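Local coordinates for maltose operon transcriptional repressor (Staphylococcus aureus subsp. aureus Mu50, PDB 3HCW), which probably represses transcription of the maltose operon, as a regulator of the LacI/GalR type whose effector-binding part has a periplasmic-binding-protein-like fold, at residues Pro247-Gln252 against Val273-Glu278; Ile95-Pro100 against Gln252-Ala257; Asn113-Ala118 against Phe143-Asp148. All coordinates share one frame; numbering follows the deposited sequence.

Contact 1 (Pro247-Gln252 against Val273-Glu278); sequences PRMLGQ and VIIDTE
Leu250 and Ile275 form the tight half of this helix-on-strand contact, and Met249 supplies the looser half. The first turns of helix 247-263 lie against strand 272-280, and the two backbones are nearest at Leu250 and Ile275, whose CA atoms stand 6.7 Å apart. On the buried side, Leu250 CD2 meets Ile275 CD1 at 3.8 Å, the two side chains crossing obliquely. The same Ile275 CD1 passes 4.1 Å from Leu250 CA, which carries the isoleucine beyond its partner's branch and onto the helix backbone. The torsions of the strand residue explain this reach: with chi1 at -82°, CG1 stands opposite the carbonyl carbon and sends the longer branch toward the helix, while CG2 takes the place opposite the backbone N. Ile111 and Gln253 close in around Ile275, and Leu250 also lies on Ile111 and Asn113, so the pair is embedded in the packing between helix and sheet.

The other edge is open. Met249 is exposed, and in the conformer described here its chain bends at chi3 (77°) to bring CE within 3.9 Å of Ile275 CG1. Because a second conformer was also modelled, this touch is less certain than the leucine contact. A different face of the helix is polar: Arg248 and Gln252 both reach Glu36 of helix 25-39, and Arg248 packs on Arg22 of the second subunit.

Across 168 Å² of buried surface no hydrogen bond joins the two segments. The contact is thus purely apolar, made by the fit of two branched side chains with the methionine methyl at the margin, and the backbone hydrogen bonds that tie Ile275 in place are made with strand 110-113.

Contact 2 (Ile95-Pro100 against Gln252-Ala257); sequences IVIGKP and QQAGSA
Ile95 spreads its two branches over two alanines of helix 247-263, one turn apart. Its CG2 lies 3.9 Å from Ala254 CB, while its other branch goes to the second alanine, with CG1 3.8 Å from Ala257 CB and the terminal CD1 almost as close. The side chain therefore straddles consecutive turns of the helix, and both methyl groups point back at the strand.

Ile97, two residues on and on the same face of the strand, adds a second grip on Ala254. Its CB is not aimed at the helix, but an extended side chain, with chi2 at -172°, carries CD1 across to Ala254 CB at 3.8 Å. Both isoleucines thus meet the single methyl of Ala254 from the strand side. The axes of strand 95-97 and helix 252-257 approach to 9.0 Å and run nearly antiparallel, at 170°, a spacing consistent with the small side chains on this face of the helix. Here branched residues of the strand meet small residues of the helix, so the larger part of the packing surface comes from the sheet.

No polar bond crosses the interface. The helix has such bonds within itself: Gln252 O accepts from both the backbone N and the OG of Ser256, which come from opposite faces of the carbonyl plane, the OG bond being 3.2 Å long.

Strand 94-97 lies between parallel strands 71-74 and 110-113, bonded to both. Ile73 touches Ile95, Ile97 and Ala254, and Ile111 packs on Ile95, while helix 25-39 meets Ile97 through Val30 and Ser256 through Thr37. Helix 247-263 consequently rests on this sheet beside helix 25-39.

Contact 3 (Asn113-Ala118 against Phe143-Asp148); sequences NDNILA and FEVSKD
The first turns of helices 115-129 and 144-159 come together closely, with the CA atoms of Ile116 and Asp148 only 5.0 Å apart. Asn115 CB lies 3.6 Å from Asp148 CB, and beyond it the amide ND2 rests beside Val145 CG2. From the next position Ile116 crosses the aspartate at about a right angle: a chi1 of -61° puts its CG1 next to its own backbone N, beside Asp148 CB and 3.3 Å from Asp148 O. No direct hydrogen bond joins the segments, but two waters fill the role. One accepts from Asn115 N and lies 2.8 Å from Asp148 OD1, with Asn113 O also in bonding range. The other accepts from Asn115 ND2 at 2.7 Å and lies in bonding range of the same OD1.

The remaining polar ends have partners nearby. Asn115 OD1 accepts from Arg149 NE, and ND2 also bonds a glycerol; Asp148 OD2 makes a salt bridge to Lys99. Asp114 caps its own helix, Leu117 N pointing almost straight (172°) at OD2 from well above the carboxylate plane.

Asp148 is therefore approached by water at one oxygen and held by a lysine through the other, a setting that would probably favour its charged form. The polar link across the two helix starts runs through water, while the direct contact is mostly between carbon atoms.

In the fold
Contacts 1 and 2 share Gln252 and lie on successive turns of helix 247-263, their centres about 9 Å apart. Gln253, next to Ala254 in the helix, also packs on Ile275, its CG 3.9 Å from Ile275 CD1. Contact 3 sits about 13 Å from the centre of contact 1 and 15 Å from that of contact 2, yet both reach it through polar bonds: Asn113 ND2 probably bonds Ile275 O at 3.1 Å, and Lys99 NZ pairs with Asp148 OD2 at 2.8 Å. Apparently the same glycerol, probably from the crystallisation liquor, hydrogen-bonds Asn113, Asn115 and Thr277 of contacts 1 and 3; it may mark the cleft in which LacI-type regulators bind effectors.

Contact 1 (Pro247-Gln252 against Val273-Glu278)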
loop_
_atom_site.group_PDB
_atom_site.type_symbol
_atom_site.label_atom_id
_atom_site.label_comp_id
_atom_site.label_asym_id
_atom_site.label_seq_id
_atom_site.Cartn_x
_atom_site.Cartn_y
_atom_site.Cartn_z
ATOM N N PRO A 247 3.098 -6.182 11.874
ATOM C CA PRO A 247 2.441 -7.191 11.014
ATOM C C PRO A 247 3.401 -8.203 10.357
ATOM O O PRO A 247 3.027 -9.368 10.134
ATOM C CB PRO A 247 1.686 -6.341 9.980
ATOM C CG PRO A 247 2.403 -5.006 9.963
ATOM C CD PRO A 247 2.957 -4.808 11.345
ATOM N N ARG A 248 4.635 -7.779 10.086
ATOM C CA ARG A 248 5.642 -8.691 9.545
ATOM C C ARG A 248 6.046 -9.737 10.585
ATOM O O ARG A 248 6.223 -10.908 10.239
ATOM C CB ARG A 248 6.855 -7.938 9.017
ATOM C CG ARG A 248 7.695 -8.762 8.071
ATOM C CD ARG A 248 8.719 -7.902 7.377
ATOM N NE ARG A 248 9.649 -8.727 6.618
ATOM C CZ ARG A 248 10.566 -8.253 5.786
ATOM N NH1 ARG A 248 11.369 -9.094 5.143
ATOM N NH2 ARG A 248 10.683 -6.948 5.601
ATOM N N MET A 249 6.151 -9.311 11.849
ATOM C CA MET A 249 6.376 -10.222 12.977
ATOM C C MET A 249 5.214 -11.195 13.157
ATOM O O MET A 249 5.432 -12.385 13.313
ATOM C CB MET A 249 6.590 -9.454 14.283
ATOM C CG MET A 249 8.034 -9.353 14.753
ATOM S SD MET A 249 8.155 -8.812 16.480
ATOM C CE MET A 249 7.724 -10.317 17.349
ATOM N N LEU A 250 3.980 -10.678 13.153
ATOM C CA LEU A 250 2.788 -11.538 13.246
ATOM C C LEU A 250 2.802 -12.656 12.198
ATOM O O LEU A 250 2.529 -13.813 12.512
ATOM C CB LEU A 250 1.503 -10.711 13.074
ATOM C CG LEU A 250 1.037 -9.793 14.201
ATOM C CD1 LEU A 250 0.209 -8.658 13.628
ATOM C CD2 LEU A 250 0.240 -10.559 15.258
ATOM N N GLY A 251 3.148 -12.294 10.959
ATOM C CA GLY A 251 3.217 -13.235 9.850
ATOM C C GLY A 251 4.313 -14.278 10.010
ATOM O O GLY A 251 4.081 -15.473 9.787
ATOM N N GLN A 252 5.503 -13.829 10.401
ATOM C CA GLN A 252 6.627 -14.735 10.641
ATOM C C GLN A 252 6.285 -15.745 11.732
ATOM O O GLN A 252 6.572 -16.925 11.580
ATOM C CB GLN A 252 7.901 -13.966 11.004
ATOM C CG GLN A 252 8.526 -13.230 9.829
ATOM C CD GLN A 252 9.669 -12.308 10.243
ATOM O OE1 GLN A 252 9.956 -12.140 11.428
ATOM N NE2 GLN A 252 10.328 -11.709 9.256
ATOM N N VAL A 273 -0.104 -16.727 20.987
ATOM C CA VAL A 273 1.178 -16.040 20.910
ATOM C C VAL A 273 0.869 -14.554 20.798
ATOM O O VAL A 273 0.111 -14.137 19.918
ATOM C CB VAL A 273 2.053 -16.528 19.718
ATOM C CG1 VAL A 273 3.370 -15.754 19.645
ATOM C CG2 VAL A 273 2.327 -18.044 19.810
ATOM N N ILE A 274 1.428 -13.763 21.711
ATOM C CA ILE A 274 1.166 -12.331 21.741
ATOM C C ILE A 274 2.398 -11.543 21.253
ATOM O O ILE A 274 3.506 -11.719 21.760
ATOM C CB ILE A 274 0.660 -11.884 23.145
ATOM C CG1 ILE A 274 -0.703 -12.536 23.469
ATOM C CG2 ILE A 274 0.584 -10.352 23.267
ATOM C CD1 ILE A 274 -1.946 -11.905 22.789
ATOM N N ILE A 275 2.187 -10.709 20.240
ATOM C CA ILE A 275 3.213 -9.826 19.694
ATOM C C ILE A 275 3.004 -8.422 20.276
ATOM O O ILE A 275 1.909 -7.862 20.177
ATOM C CB ILE A 275 3.189 -9.832 18.126
ATOM C CG1 ILE A 275 3.947 -11.036 17.581
ATOM C CG2 ILE A 275 3.814 -8.578 17.517
ATOM C CD1 ILE A 275 3.075 -12.190 17.248
ATOM N N ASP A 276 4.049 -7.886 20.904
ATOM C CA ASP A 276 4.010 -6.568 21.547
ATOM C C ASP A 276 3.880 -5.462 20.514
ATOM O O ASP A 276 4.445 -5.547 19.436
ATOM C CB ASP A 276 5.290 -6.310 22.362
ATOM C CG ASP A 276 5.426 -7.215 23.583
ATOM O OD1 ASP A 276 4.401 -7.657 24.161
ATOM O OD2 ASP A 276 6.585 -7.465 23.979
ATOM N N THR A 277 3.147 -4.415 20.867
ATOM C CA THR A 277 2.966 -3.276 19.985
ATOM C C THR A 277 3.778 -2.073 20.486
ATOM O O THR A 277 4.360 -2.109 21.568
ATOM C CB THR A 277 1.487 -2.906 19.870
ATOM O OG1 THR A 277 1.020 -2.444 21.135
ATOM C CG2 THR A 277 0.639 -4.118 19.409
ATOM N N GLU A 278 3.821 -1.013 19.689
ATOM C CA GLU A 278 4.604 0.160 20.038
ATOM C C GLU A 278 3.953 1.442 19.526
ATOM O O GLU A 278 3.701 1.591 18.329
ATOM C CB GLU A 278 6.034 0.018 19.492
ATOM C CG GLU A 278 6.894 1.251 19.646
ATOM C CD GLU A 278 8.276 1.105 19.003
ATOM O OE1 GLU A 278 8.500 0.133 18.244
ATOM O OE2 GLU A 278 9.143 1.975 19.252
#

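Contact 2 (Ile95-Pro100 against Gln252-Ala257)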
loop_
_atom_site.group_PDB
_atom_site.type_symbol
_atom_site.label_atom_id
_atom_site.label_comp_id
_atom_site.label_asym_id
_atom_site.label_seq_id
_atom_site.Cartn_x
_atom_site.Cartn_y
_atom_site.Cartn_z
ATOM N N ILE A 95 -3.720 -22.304 11.685
ATOM C CA ILE A 95 -3.405 -21.222 12.611
ATOM C C ILE A 95 -4.454 -20.137 12.395
ATOM O O ILE A 95 -5.028 -20.036 11.311
ATOM C CB ILE A 95 -1.942 -20.686 12.384
ATOM C CG1 ILE A 95 -1.034 -21.123 13.520
ATOM C CG2 ILE A 95 -1.865 -19.185 12.366
ATOM C CD1 ILE A 95 -0.853 -22.587 13.620
ATOM N N VAL A 96 -4.734 -19.354 13.433
ATOM C CA VAL A 96 -5.570 -18.173 13.282
ATOM C C VAL A 96 -4.765 -16.952 13.677
ATOM O O VAL A 96 -4.148 -16.919 14.739
ATOM C CB VAL A 96 -6.853 -18.255 14.137
ATOM C CG1 VAL A 96 -7.724 -17.010 13.938
ATOM C CG2 VAL A 96 -7.647 -19.514 13.803
ATOM N N ILE A 97 -4.747 -15.953 12.812
ATOM C CA ILE A 97 -4.248 -14.665 13.223
ATOM C C ILE A 97 -5.424 -13.857 13.774
ATOM O O ILE A 97 -6.309 -13.425 13.023
ATOM C CB ILE A 97 -3.497 -13.942 12.104
ATOM C CG1 ILE A 97 -2.340 -14.820 11.619
ATOM C CG2 ILE A 97 -2.980 -12.595 12.599
ATOM C CD1 ILE A 97 -1.417 -14.140 10.651
ATOM N N GLY A 98 -5.428 -13.699 15.101
ATOM C CA GLY A 98 -6.471 -12.973 15.826
ATOM C C GLY A 98 -6.719 -13.556 17.209
ATOM O O GLY A 98 -5.898 -14.326 17.724
ATOM N N LYS A 99 -7.859 -13.194 17.801
ATOM C CA LYS A 99 -8.189 -13.569 19.179
ATOM C C LYS A 99 -9.048 -14.838 19.308
ATOM O O LYS A 99 -10.076 -14.957 18.636
ATOM C CB LYS A 99 -8.925 -12.418 19.870
ATOM C CG LYS A 99 -8.704 -12.359 21.392
ATOM C CD LYS A 99 -9.971 -11.971 22.148
ATOM C CE LYS A 99 -10.880 -11.071 21.338
ATOM N NZ LYS A 99 -11.945 -10.503 22.209
ATOM N N PRO A 100 -8.636 -15.771 20.192
ATOM C CA PRO A 100 -9.465 -16.921 20.580
ATOM C C PRO A 100 -10.752 -16.448 21.225
ATOM O O PRO A 100 -10.730 -15.552 22.070
ATOM C CB PRO A 100 -8.595 -17.662 21.601
ATOM C CG PRO A 100 -7.560 -16.662 22.058
ATOM C CD PRO A 100 -7.323 -15.787 20.870
ATOM N N GLN A 252 5.503 -13.829 10.401
ATOM C CA GLN A 252 6.627 -14.735 10.641
ATOM C C GLN A 252 6.285 -15.745 11.732
ATOM O O GLN A 252 6.572 -16.925 11.580
ATOM C CB GLN A 252 7.901 -13.966 11.004
ATOM C CG GLN A 252 8.526 -13.230 9.829
ATOM C CD GLN A 252 9.669 -12.308 10.243
ATOM O OE1 GLN A 252 9.956 -12.140 11.428
ATOM N NE2 GLN A 252 10.328 -11.709 9.256
ATOM N N GLN A 253 5.660 -15.273 12.810
ATOM C CA GLN A 253 5.247 -16.138 13.926
ATOM C C GLN A 253 4.167 -17.155 13.521
ATOM O O GLN A 253 4.197 -18.301 13.959
ATOM C CB GLN A 253 4.751 -15.294 15.098
ATOM C CG GLN A 253 5.827 -14.452 15.786
ATOM C CD GLN A 253 6.790 -15.283 16.612
ATOM O OE1 GLN A 253 6.376 -16.117 17.424
ATOM N NE2 GLN A 253 8.082 -15.058 16.414
ATOM N N ALA A 254 3.229 -16.734 12.673
ATOM C CA ALA A 254 2.191 -17.633 12.169
ATOM C C ALA A 254 2.788 -18.691 11.254
ATOM O O ALA A 254 2.380 -19.857 11.299
ATOM C CB ALA A 254 1.114 -16.852 11.441
ATOM N N GLY A 255 3.754 -18.264 10.433
ATOM C CA GLY A 255 4.506 -19.148 9.538
ATOM C C GLY A 255 5.303 -20.198 10.288
ATOM O O GLY A 255 5.264 -21.382 9.947
ATOM N N SER A 256 6.017 -19.762 11.322
ATOM C CA SER A 256 6.742 -20.675 12.213
ATOM C C SER A 256 5.832 -21.670 12.928
ATOM O O SER A 256 6.149 -22.858 12.978
ATOM C CB SER A 256 7.556 -19.885 13.227
ATOM O OG SER A 256 8.592 -19.183 12.564
ATOM N N ALA A 257 4.708 -21.179 13.463
ATOM C CA ALA A 257 3.741 -22.015 14.191
ATOM C C ALA A 257 3.177 -23.144 13.334
ATOM O O ALA A 257 3.140 -24.284 13.774
ATOM C CB ALA A 257 2.596 -21.176 14.746
#

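Contact 3 (Asn113-Ala118 against Phe143-Asp148)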
loop_
_atom_site.group_PDB
_atom_site.type_symbol
_atom_site.label_atom_id
_atom_site.label_comp_id
_atom_site.label_asym_id
_atom_site.label_seq_id
_atom_site.Cartn_x
_atom_site.Cartn_y
_atom_site.Cartn_z
ATOM N N ASN A 113 -1.984 -9.511 18.433
ATOM C CA ASN A 113 -1.503 -8.442 19.306
ATOM C C ASN A 113 -2.448 -8.409 20.494
ATOM O O ASN A 113 -3.547 -8.996 20.439
ATOM C CB ASN A 113 -1.584 -7.077 18.621
ATOM C CG ASN A 113 -0.778 -6.997 17.348
ATOM O OD1 ASN A 113 -1.336 -6.838 16.262
ATOM N ND2 ASN A 113 0.541 -7.093 17.469
ATOM N N ASP A 114 -2.046 -7.704 21.553
ATOM C CA ASP A 114 -2.969 -7.366 22.638
ATOM C C ASP A 114 -3.657 -6.067 22.235
ATOM O O ASP A 114 -3.119 -4.975 22.399
ATOM C CB ASP A 114 -2.234 -7.263 23.989
ATOM C CG ASP A 114 -3.183 -7.097 25.185
ATOM O OD1 ASP A 114 -2.733 -7.291 26.336
ATOM O OD2 ASP A 114 -4.368 -6.750 24.997
ATOM N N ASN A 115 -4.864 -6.196 21.697
ATOM C CA ASN A 115 -5.513 -5.065 21.039
ATOM C C ASN A 115 -6.234 -4.141 22.005
ATOM O O ASN A 115 -6.467 -2.965 21.703
ATOM C CB ASN A 115 -6.423 -5.535 19.891
ATOM C CG ASN A 115 -5.695 -5.595 18.563
ATOM O OD1 ASN A 115 -5.075 -4.617 18.134
ATOM N ND2 ASN A 115 -5.793 -6.732 17.884
ATOM N N ILE A 116 -6.562 -4.670 23.178
ATOM C CA ILE A 116 -7.053 -3.837 24.266
ATOM C C ILE A 116 -5.926 -2.929 24.793
ATOM O O ILE A 116 -6.082 -1.716 24.850
ATOM C CB ILE A 116 -7.707 -4.673 25.366
ATOM C CG1 ILE A 116 -8.920 -5.423 24.777
ATOM C CG2 ILE A 116 -8.095 -3.780 26.527
ATOM C CD1 ILE A 116 -9.699 -6.297 25.733
ATOM N N LEU A 117 -4.783 -3.516 25.104
ATOM C CA LEU A 117 -3.638 -2.774 25.615
ATOM C C LEU A 117 -3.147 -1.740 24.601
ATOM O O LEU A 117 -2.921 -0.569 24.955
ATOM C CB LEU A 117 -2.515 -3.750 26.030
ATOM C CG LEU A 117 -1.221 -3.236 26.667
ATOM C CD1 LEU A 117 -1.499 -2.306 27.848
ATOM C CD2 LEU A 117 -0.367 -4.405 27.100
ATOM N N ALA A 118 -3.054 -2.147 23.333
ATOM C CA ALA A 118 -2.633 -1.243 22.253
ATOM C C ALA A 118 -3.498 0.010 22.225
ATOM O O ALA A 118 -2.966 1.142 22.231
ATOM C CB ALA A 118 -2.653 -1.945 20.901
ATOM N N PHE A 143 -16.046 -7.752 13.876
ATOM C CA PHE A 143 -14.649 -8.170 13.994
ATOM C C PHE A 143 -14.120 -7.982 15.404
ATOM O O PHE A 143 -14.343 -6.942 16.025
ATOM C CB PHE A 143 -13.769 -7.429 12.985
ATOM C CG PHE A 143 -14.100 -7.752 11.558
ATOM C CD1 PHE A 143 -13.942 -9.053 11.070
ATOM C CD2 PHE A 143 -14.586 -6.767 10.707
ATOM C CE1 PHE A 143 -14.258 -9.361 9.752
ATOM C CE2 PHE A 143 -14.904 -7.064 9.388
ATOM C CZ PHE A 143 -14.743 -8.362 8.910
ATOM N N GLU A 144 -13.417 -9.000 15.891
ATOM C CA GLU A 144 -12.903 -8.984 17.252
ATOM C C GLU A 144 -11.844 -7.902 17.491
ATOM O O GLU A 144 -11.725 -7.408 18.596
ATOM C CB GLU A 144 -12.393 -10.373 17.648
ATOM C CG GLU A 144 -13.415 -11.230 18.417
ATOM C CD GLU A 144 -14.767 -11.379 17.710
ATOM O OE1 GLU A 144 -14.801 -11.669 16.495
ATOM O OE2 GLU A 144 -15.805 -11.215 18.383
ATOM N N VAL A 145 -11.103 -7.524 16.450
ATOM C CA VAL A 145 -10.095 -6.463 16.546
ATOM C C VAL A 145 -10.784 -5.120 16.867
ATOM O O VAL A 145 -10.343 -4.364 17.747
ATOM C CB VAL A 145 -9.173 -6.415 15.266
ATOM C CG1 VAL A 145 -9.970 -6.664 14.001
ATOM C CG2 VAL A 145 -8.415 -5.091 15.157
ATOM N N SER A 146 -11.895 -4.880 16.176
ATOM C CA SER A 146 -12.780 -3.756 16.422
ATOM C C SER A 146 -13.301 -3.756 17.862
ATOM O O SER A 146 -13.156 -2.748 18.561
ATOM C CB SER A 146 -13.927 -3.757 15.396
ATOM O OG SER A 146 -14.809 -2.670 15.590
ATOM N N LYS A 147 -13.851 -4.890 18.313
ATOM C CA LYS A 147 -14.362 -5.022 19.686
ATOM C C LYS A 147 -13.283 -4.765 20.744
ATOM O O LYS A 147 -13.530 -4.087 21.740
ATOM C CB LYS A 147 -14.967 -6.412 19.929
ATOM C CG LYS A 147 -16.255 -6.723 19.177
ATOM C CD LYS A 147 -16.713 -8.142 19.542
ATOM C CE LYS A 147 -18.161 -8.417 19.154
ATOM N NZ LYS A 147 -18.332 -8.625 17.693
ATOM N N ASP A 148 -12.104 -5.338 20.530
ATOM C CA ASP A 148 -10.966 -5.159 21.439
ATOM C C ASP A 148 -10.467 -3.712 21.526
ATOM O O ASP A 148 -10.205 -3.226 22.608
ATOM C CB ASP A 148 -9.807 -6.047 21.013
ATOM C CG ASP A 148 -10.010 -7.492 21.374
ATOM O OD1 ASP A 148 -9.053 -8.274 21.175
ATOM O OD2 ASP A 148 -11.109 -7.843 21.857
HETATM O O HOH W 1 -6.299 -8.413 21.589
HETATM O O HOH W 2 -7.525 -8.694 18.527
#